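Local coordinates for putative capsid protein of prophage (Escherichia coli CFT073, PDB 3BQW) that probably forms the capsid shell of the phage encoded by the prophage, as a member of the phage major capsid protein E family, although its function has not been established directly, at residues Phe62-Pro65 / Gln70-Arg73; Asn130-Arg135 / Asn311-Lys316; Ser235-Ala240 / Ala258-Ser263. All coordinates share one frame; numbering follows the deposited sequence.

Interaction 1 (Phe62-Pro65 / Gln70-Arg73); sequences FCSP and QVQR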
loop_
_atom_site.group_PDB
_atom_site.type_symbol
_atom_site.label_atom_id
_atom_site.label_comp_id
_atom_site.label_asym_id
_atom_site.label_seq_id
_atom_site.Cartn_x
_atom_site.Cartn_y
_atom_site.Cartn_z
ATOM N N PHE A 62 1.255 -19.961 1.588
ATOM C CA PHE A 62 0.927 -20.848 2.693
ATOM C C PHE A 62 -0.051 -20.117 3.591
ATOM O O PHE A 62 0.279 -19.120 4.240
ATOM C CB PHE A 62 2.192 -21.224 3.444
ATOM C CG PHE A 62 2.024 -22.371 4.411
ATOM C CD1 PHE A 62 2.135 -23.674 3.980
ATOM C CD2 PHE A 62 1.825 -22.131 5.757
ATOM C CE1 PHE A 62 2.020 -24.715 4.873
ATOM C CE2 PHE A 62 1.704 -23.169 6.661
ATOM C CZ PHE A 62 1.802 -24.449 6.224
ATOM N N CYS A 63 -1.267 -20.629 3.611
ATOM C CA CYS A 63 -2.373 -20.012 4.287
ATOM C C CYS A 63 -2.749 -20.837 5.508
ATOM O O CYS A 63 -2.927 -22.048 5.418
ATOM C CB CYS A 63 -3.551 -19.882 3.317
ATOM S SG CYS A 63 -3.186 -18.699 2.006
ATOM N N SER A 64 -2.848 -20.159 6.647
ATOM C CA SER A 64 -3.102 -20.791 7.923
ATOM C C SER A 64 -4.277 -20.121 8.627
ATOM O O SER A 64 -4.339 -18.904 8.683
ATOM C CB SER A 64 -1.864 -20.685 8.827
ATOM O OG SER A 64 -0.758 -21.387 8.303
ATOM N N PRO A 65 -5.162 -20.924 9.261
ATOM C CA PRO A 65 -6.189 -20.282 10.044
ATOM C C PRO A 65 -5.590 -19.723 11.359
ATOM O O PRO A 65 -4.439 -20.039 11.733
ATOM C CB PRO A 65 -7.187 -21.422 10.317
ATOM C CG PRO A 65 -6.407 -22.658 10.250
ATOM C CD PRO A 65 -5.198 -22.390 9.372
ATOM N N GLN A 70 -3.446 -16.285 17.528
ATOM C CA GLN A 70 -2.589 -17.442 17.337
ATOM C C GLN A 70 -2.735 -18.012 15.918
ATOM O O GLN A 70 -3.835 -18.384 15.507
ATOM C CB GLN A 70 -2.951 -18.514 18.359
ATOM C CG GLN A 70 -1.890 -19.598 18.519
ATOM C CD GLN A 70 -0.719 -19.174 19.410
ATOM O OE1 GLN A 70 -0.665 -18.031 19.900
ATOM N NE2 GLN A 70 0.226 -20.099 19.626
ATOM N N VAL A 71 -1.626 -18.081 15.177
ATOM C CA VAL A 71 -1.634 -18.736 13.872
ATOM C C VAL A 71 -1.538 -20.253 14.064
ATOM O O VAL A 71 -0.645 -20.724 14.738
ATOM C CB VAL A 71 -0.505 -18.207 12.958
ATOM C CG1 VAL A 71 -0.533 -18.917 11.609
ATOM C CG2 VAL A 71 -0.653 -16.695 12.800
ATOM N N GLN A 72 -2.476 -20.996 13.481
ATOM C CA GLN A 72 -2.482 -22.472 13.524
ATOM C C GLN A 72 -1.727 -23.018 12.316
ATOM O O GLN A 72 -2.340 -23.490 11.353
ATOM C CB GLN A 72 -3.918 -23.046 13.492
ATOM C CG GLN A 72 -4.928 -22.398 14.420
ATOM C CD GLN A 72 -4.577 -22.591 15.865
ATOM O OE1 GLN A 72 -4.858 -23.642 16.447
ATOM N NE2 GLN A 72 -3.960 -21.582 16.464
ATOM N N ARG A 73 -0.400 -22.985 12.385
ATOM C CA ARG A 73 0.443 -23.341 11.242
ATOM C C ARG A 73 0.357 -24.822 10.864
ATOM O O ARG A 73 0.647 -25.189 9.730
ATOM C CB ARG A 73 1.903 -22.944 11.495
ATOM C CG ARG A 73 2.179 -21.428 11.575
ATOM C CD ARG A 73 3.672 -21.123 11.263
ATOM N NE ARG A 73 3.915 -21.232 9.822
ATOM C CZ ARG A 73 3.750 -20.235 8.941
ATOM N NH1 ARG A 73 3.371 -19.014 9.328
ATOM N NH2 ARG A 73 3.980 -20.463 7.654
#

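Interaction 2 (Asn130-Arg135 / Asn311-Lys316); sequences NAIKAR and NMFYPK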
loop_
_atom_site.group_PDB
_atom_site.type_symbol
_atom_site.label_atom_id
_atom_site.label_comp_id
_atom_site.label_asym_id
_atom_site.label_seq_id
_atom_site.Cartn_x
_atom_site.Cartn_y
_atom_site.Cartn_z
ATOM N N ASN A 130 -8.602 6.323 -0.674
ATOM C CA ASN A 130 -7.418 6.517 0.119
ATOM C C ASN A 130 -7.317 5.420 1.164
ATOM O O ASN A 130 -6.231 4.977 1.464
ATOM C CB ASN A 130 -7.418 7.870 0.869
ATOM C CG ASN A 130 -7.138 9.081 -0.025
ATOM O OD1 ASN A 130 -7.349 10.212 0.416
ATOM N ND2 ASN A 130 -6.675 8.869 -1.255
ATOM N N ALA A 131 -8.442 5.053 1.772
ATOM C CA ALA A 131 -8.451 4.054 2.823
ATOM C C ALA A 131 -8.171 2.649 2.277
ATOM O O ALA A 131 -7.530 1.834 2.949
ATOM C CB ALA A 131 -9.769 4.075 3.554
ATOM N N ILE A 132 -8.707 2.353 1.091
ATOM C CA ILE A 132 -8.467 1.086 0.434
ATOM C C ILE A 132 -6.995 0.999 0.040
ATOM O O ILE A 132 -6.388 -0.048 0.211
ATOM C CB ILE A 132 -9.406 0.872 -0.798
ATOM C CG1 ILE A 132 -10.876 0.721 -0.341
ATOM C CG2 ILE A 132 -9.014 -0.379 -1.607
ATOM C CD1 ILE A 132 -11.935 1.216 -1.408
ATOM N N LYS A 133 -6.427 2.092 -0.491
ATOM C CA LYS A 133 -5.027 2.097 -0.915
ATOM C C LYS A 133 -4.054 2.009 0.279
ATOM O O LYS A 133 -2.970 1.453 0.147
ATOM C CB LYS A 133 -4.703 3.316 -1.776
ATOM C CG LYS A 133 -5.280 3.222 -3.163
ATOM C CD LYS A 133 -4.739 4.208 -4.104
ATOM C CE LYS A 133 -5.364 4.030 -5.519
ATOM N NZ LYS A 133 -5.085 5.234 -6.371
ATOM N N ALA A 134 -4.469 2.570 1.409
ATOM C CA ALA A 134 -3.763 2.504 2.669
ATOM C C ALA A 134 -3.712 1.083 3.219
ATOM O O ALA A 134 -2.663 0.632 3.654
ATOM C CB ALA A 134 -4.421 3.440 3.681
ATOM N N ARG A 135 -4.836 0.370 3.187
ATOM C CA ARG A 135 -4.840 -1.052 3.547
ATOM C C ARG A 135 -3.928 -1.852 2.635
ATOM O O ARG A 135 -3.187 -2.700 3.094
ATOM C CB ARG A 135 -6.261 -1.630 3.530
ATOM C CG ARG A 135 -6.335 -3.192 3.626
ATOM C CD ARG A 135 -6.344 -3.641 5.032
ATOM N NE ARG A 135 -7.465 -2.996 5.686
ATOM C CZ ARG A 135 -7.615 -2.831 6.995
ATOM N NH1 ARG A 135 -6.702 -3.300 7.868
ATOM N NH2 ARG A 135 -8.713 -2.189 7.427
ATOM N N ASN A 311 -13.880 -5.716 -11.062
ATOM C CA ASN A 311 -13.584 -4.311 -10.786
ATOM C C ASN A 311 -12.645 -4.145 -9.600
ATOM O O ASN A 311 -12.789 -4.854 -8.607
ATOM C CB ASN A 311 -14.900 -3.582 -10.446
ATOM C CG ASN A 311 -15.473 -2.808 -11.621
ATOM O OD1 ASN A 311 -14.760 -2.046 -12.274
ATOM N ND2 ASN A 311 -16.764 -2.998 -11.888
ATOM N N MET A 312 -11.710 -3.195 -9.693
ATOM C CA MET A 312 -10.901 -2.790 -8.543
ATOM C C MET A 312 -11.824 -2.209 -7.469
ATOM O O MET A 312 -11.789 -2.611 -6.303
ATOM C CB MET A 312 -9.847 -1.759 -8.932
ATOM C CG MET A 312 -8.812 -2.218 -9.991
ATOM S SD MET A 312 -7.516 -0.982 -10.233
ATOM C CE MET A 312 -8.476 0.324 -10.952
ATOM N N PHE A 313 -12.680 -1.290 -7.906
ATOM C CA PHE A 313 -13.574 -0.515 -7.039
ATOM C C PHE A 313 -14.972 -0.534 -7.589
ATOM O O PHE A 313 -15.171 -0.546 -8.803
ATOM C CB PHE A 313 -13.125 0.956 -6.959
ATOM C CG PHE A 313 -11.663 1.119 -6.684
ATOM C CD1 PHE A 313 -11.116 0.655 -5.488
ATOM C CD2 PHE A 313 -10.834 1.735 -7.616
ATOM C CE1 PHE A 313 -9.749 0.787 -5.224
ATOM C CE2 PHE A 313 -9.473 1.875 -7.372
ATOM C CZ PHE A 313 -8.922 1.400 -6.179
ATOM N N TYR A 314 -15.939 -0.501 -6.687
ATOM C CA TYR A 314 -17.334 -0.399 -7.056
ATOM C C TYR A 314 -18.033 0.548 -6.077
ATOM O O TYR A 314 -18.332 0.170 -4.948
ATOM C CB TYR A 314 -17.994 -1.768 -7.055
ATOM C CG TYR A 314 -19.363 -1.753 -7.623
ATOM C CD1 TYR A 314 -19.568 -1.934 -8.992
ATOM C CD2 TYR A 314 -20.475 -1.561 -6.800
ATOM C CE1 TYR A 314 -20.850 -1.896 -9.518
ATOM C CE2 TYR A 314 -21.732 -1.547 -7.314
ATOM C CZ TYR A 314 -21.917 -1.711 -8.667
ATOM O OH TYR A 314 -23.184 -1.698 -9.172
ATOM N N PRO A 315 -18.265 1.792 -6.516
ATOM C CA PRO A 315 -18.902 2.817 -5.715
ATOM C C PRO A 315 -20.420 2.780 -5.809
ATOM O O PRO A 315 -20.979 2.425 -6.851
ATOM C CB PRO A 315 -18.322 4.100 -6.302
ATOM C CG PRO A 315 -18.199 3.792 -7.761
ATOM C CD PRO A 315 -17.860 2.314 -7.832
ATOM N N LYS A 316 -21.079 3.091 -4.697
ATOM C CA LYS A 316 -22.537 3.096 -4.621
ATOM C C LYS A 316 -22.943 4.341 -3.888
ATOM O O LYS A 316 -22.292 4.713 -2.929
ATOM C CB LYS A 316 -23.068 1.905 -3.807
ATOM C CG LYS A 316 -22.720 0.527 -4.332
ATOM C CD LYS A 316 -23.179 -0.594 -3.360
ATOM C CE LYS A 316 -24.714 -0.794 -3.328
ATOM N NZ LYS A 316 -25.298 -1.103 -4.670
#

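Interaction 3 (Ser235-Ala240 / Ala258-Ser263); sequences SAAELA and ALIVYS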
loop_
_atom_site.group_PDB
_atom_site.type_symbol
_atom_site.label_atom_id
_atom_site.label_comp_id
_atom_site.label_asym_id
_atom_site.label_seq_id
_atom_site.Cartn_x
_atom_site.Cartn_y
_atom_site.Cartn_z
ATOM N N SER A 235 15.840 7.177 -12.695
ATOM C CA SER A 235 15.535 5.796 -12.319
ATOM C C SER A 235 14.045 5.611 -12.045
ATOM O O SER A 235 13.338 6.578 -11.754
ATOM C CB SER A 235 16.352 5.398 -11.080
ATOM O OG SER A 235 15.905 6.036 -9.880
ATOM N N ALA A 236 13.572 4.366 -12.146
ATOM C CA ALA A 236 12.229 3.999 -11.685
ATOM C C ALA A 236 11.999 4.382 -10.210
ATOM O O ALA A 236 10.913 4.834 -9.853
ATOM C CB ALA A 236 11.994 2.506 -11.864
ATOM N N ALA A 237 13.020 4.179 -9.366
ATOM C CA ALA A 237 12.947 4.547 -7.935
ATOM C C ALA A 237 12.610 6.025 -7.785
ATOM O O ALA A 237 11.707 6.408 -7.064
ATOM C CB ALA A 237 14.278 4.227 -7.229
ATOM N N GLU A 238 13.331 6.847 -8.532
ATOM C CA GLU A 238 13.184 8.300 -8.494
ATOM C C GLU A 238 11.849 8.790 -9.058
ATOM O O GLU A 238 11.175 9.640 -8.474
ATOM C CB GLU A 238 14.347 8.912 -9.264
ATOM C CG GLU A 238 14.589 10.303 -8.919
ATOM C CD GLU A 238 15.822 10.866 -9.583
ATOM O OE1 GLU A 238 16.718 10.111 -10.067
ATOM O OE2 GLU A 238 15.864 12.112 -9.620
ATOM N N LEU A 239 11.482 8.269 -10.212
ATOM C CA LEU A 239 10.157 8.498 -10.779
ATOM C C LEU A 239 9.005 8.171 -9.808
ATOM O O LEU A 239 8.031 8.925 -9.695
ATOM C CB LEU A 239 9.988 7.640 -12.032
ATOM C CG LEU A 239 9.971 8.282 -13.415
ATOM C CD1 LEU A 239 11.205 9.140 -13.719
ATOM C CD2 LEU A 239 9.812 7.120 -14.415
ATOM N N ALA A 240 9.098 7.032 -9.134
ATOM C CA ALA A 240 8.070 6.644 -8.168
ATOM C C ALA A 240 7.840 7.658 -7.032
ATOM O O ALA A 240 6.741 7.706 -6.492
ATOM C CB ALA A 240 8.377 5.277 -7.588
ATOM N N ALA A 258 19.504 3.602 -4.996
ATOM C CA ALA A 258 18.676 4.788 -4.797
ATOM C C ALA A 258 18.278 4.852 -3.337
ATOM O O ALA A 258 18.019 3.816 -2.715
ATOM C CB ALA A 258 17.435 4.748 -5.675
ATOM N N LEU A 259 18.204 6.076 -2.816
ATOM C CA LEU A 259 18.001 6.328 -1.398
ATOM C C LEU A 259 16.705 7.084 -1.181
ATOM O O LEU A 259 16.534 8.202 -1.656
ATOM C CB LEU A 259 19.171 7.132 -0.817
ATOM C CG LEU A 259 20.602 6.618 -0.983
ATOM C CD1 LEU A 259 21.566 7.752 -0.593
ATOM C CD2 LEU A 259 20.894 5.321 -0.166
ATOM N N ILE A 260 15.797 6.446 -0.459
ATOM C CA ILE A 260 14.451 6.934 -0.211
ATOM C C ILE A 260 14.193 6.857 1.298
ATOM O O ILE A 260 14.378 5.798 1.920
ATOM C CB ILE A 260 13.381 6.077 -0.974
ATOM C CG1 ILE A 260 13.658 6.045 -2.492
ATOM C CG2 ILE A 260 11.958 6.615 -0.711
ATOM C CD1 ILE A 260 12.576 5.264 -3.335
ATOM N N VAL A 261 13.801 7.984 1.875
ATOM C CA VAL A 261 13.286 8.030 3.222
ATOM C C VAL A 261 11.770 8.040 3.159
ATOM O O VAL A 261 11.178 8.859 2.470
ATOM C CB VAL A 261 13.783 9.259 4.006
ATOM C CG1 VAL A 261 13.233 9.246 5.438
ATOM C CG2 VAL A 261 15.328 9.302 3.978
ATOM N N TYR A 262 11.159 7.126 3.899
ATOM C CA TYR A 262 9.734 6.871 3.809
ATOM C C TYR A 262 9.107 7.074 5.173
ATOM O O TYR A 262 9.466 6.412 6.117
ATOM C CB TYR A 262 9.523 5.446 3.331
ATOM C CG TYR A 262 8.092 4.961 3.193
ATOM C CD1 TYR A 262 7.291 5.369 2.140
ATOM C CD2 TYR A 262 7.572 4.035 4.055
ATOM C CE1 TYR A 262 5.985 4.873 1.979
ATOM C CE2 TYR A 262 6.270 3.532 3.895
ATOM C CZ TYR A 262 5.497 3.951 2.859
ATOM O OH TYR A 262 4.212 3.470 2.710
ATOM N N SER A 263 8.152 7.989 5.243
ATOM C CA SER A 263 7.537 8.419 6.498
ATOM C C SER A 263 6.018 8.315 6.477
ATOM O O SER A 263 5.366 8.898 7.322
ATOM C CB SER A 263 7.925 9.875 6.792
ATOM O OG SER A 263 9.334 10.039 6.728
#

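Interaction 1 (Phe62-Pro65 / Gln70-Arg73)
Ser64 CA to Arg73 CA and Pro65 CA to Gln72 CA are both 5.5 Å across the end of a beta hairpin, the segments running roughly antiparallel with their directions 139° apart. The hairpin joins strands 61-67 and 70-79; its position ahead of the long helix 113-146 is consistent with the E-loop of HK97-type capsid proteins. One backbone hydrogen bond ties the two segments, from Gln72 N to Pro65 O at 2.8 Å; it is nearly straight, with 164° at the hydrogen. Beside it, Ser64 CB meets Val71 CG1 at 3.6 Å. That methyl lies anti to the backbone N of Val71, which turns it to the serine. The Pro65 ring crosses the Gln72 side chain at about a right angle, CG to CB 4.1 Å. Gln72 then bends at chi2 and carries its amide away from the strand, where NE2 makes a weak hydrogen bond to Gln70 O. Arg73 starts away from strand 61-67, but the kink at chi3 swings its guanidinium back to the Phe62 ring. The planes are only 14° apart, yet the approach is oblique. Salt bridges to Asp162 and Glu160 on the neighbouring strand 159-162 hold the guanidinium there, while Lys164 makes a cation-pi contact with Phe62. Arg73 NH2 comes within 3.3 Å of Phe62 CD2, and Arg73 O sits in the ring plane at the edge, 3.8 Å from Phe62 CZ.

Interaction 2 (Asn130-Arg135 / Asn311-Lys316)
Ile132, on the long helix 113-146 that probably corresponds to the spine helix of the HK97-type capsid fold, packs against Phe313 of segment 311-316, which runs into strand 314-319 in the sheet it shares with strand 327-338. The backbones stay well apart, Ile132 CA to Phe313 CA being 9.2 Å, and the gap is bridged by side chains that run past each other in opposite directions. Both methyl ends of the isoleucine take part. Ile132 CG2, anti to its own backbone N, comes in at the edge of the aromatic ring, near the ring plane, and stops 3.9 Å from Phe313 CE1. CD1 of Ile132 is a little farther off, 4.2 Å from Phe313 CD1. One face of the ring is covered by the preceding residue, Met312, whose CB lies 3.8 Å above the plane and toward the rim of the Phe313 ring. Leu17 of helix 10-17 and Ser333 of strand 327-338 also touch Phe313, so helix, sheet and N-terminal region converge on one aromatic group. Lys133 adds a looser contact. Its almost fully extended chain passes the ring on the way to the carbonyl oxygens of Glu24 and Phe27, which bind NZ, and leaves Lys133 CE 4.5 Å from Phe313 CZ.

Interaction 3 (Ser235-Ala240 / Ala258-Ser263)
Ser235 OG is gripped by two groups at the start of helix 236-241, the helix that sets Ala237 against Ala258 of strand 257-267. The serine occupies the N-cap position, and its hydroxyl oxygen accepts from Glu238 N at 3.0 Å, with 156° at the hydrogen, so that one amide of the first turn is satisfied. The second partner is the hydroxyl of Tyr253, on strand 248-254, which Glu238 OE1 also reaches through an extended chain (chi2 174°). Tyr253 thus fastens the helix start to the strand that pairs with 257-267, close to the place where the two segments meet.

No hydrogen bond crosses the contact itself, which is made mainly by methyl groups. Ala237 CB and Ala258 CB point at each other and come to 3.6 Å, and so small a pair lets Ala237 CA and Ala258 CA approach to 6.5 Å. Ile260, two residues along the strand, projects the same way. Its CD1 lies 4.0 Å from Ala237 O and 4.4 Å from Ala237 CB, because CD1 lies anti to CA (chi2 -177°) and reaches out from the strand. Leu30 of helix 30-35 also touches Ile260, and the same helix meets Ala240 through Thr33 and Leu34. Between Ala258 and Ile260, Leu259 turns to the other side of the sheet. The short capped helix packs on one face of the mixed sheet, as in an alpha/beta domain, here probably the A domain of an HK97-type capsid subunit.

Overall arrangement
The three contacts sample different parts of one capsid-type subunit. Interaction 1 lies at the periphery, its centre about 23 Å from that of the chain, and does not touch the others: its nearest atoms are about 16 Å from interaction 2 and about 23 Å from interaction 3. Interactions 2 and 3 are closer neighbours, about 7 Å apart at their nearest atoms and 25 Å between centres, on opposite sides of the chain's centre. Along the sequence, 62-65/70-73 closes before the others begin, whereas 235-240/258-263 is nested within the long loop closed by 130-135/311-316. Helix 113-146, which carries segment 130-135, also reaches segment 258-263 through a weak hydrogen bond of Glu137 to Tyr262.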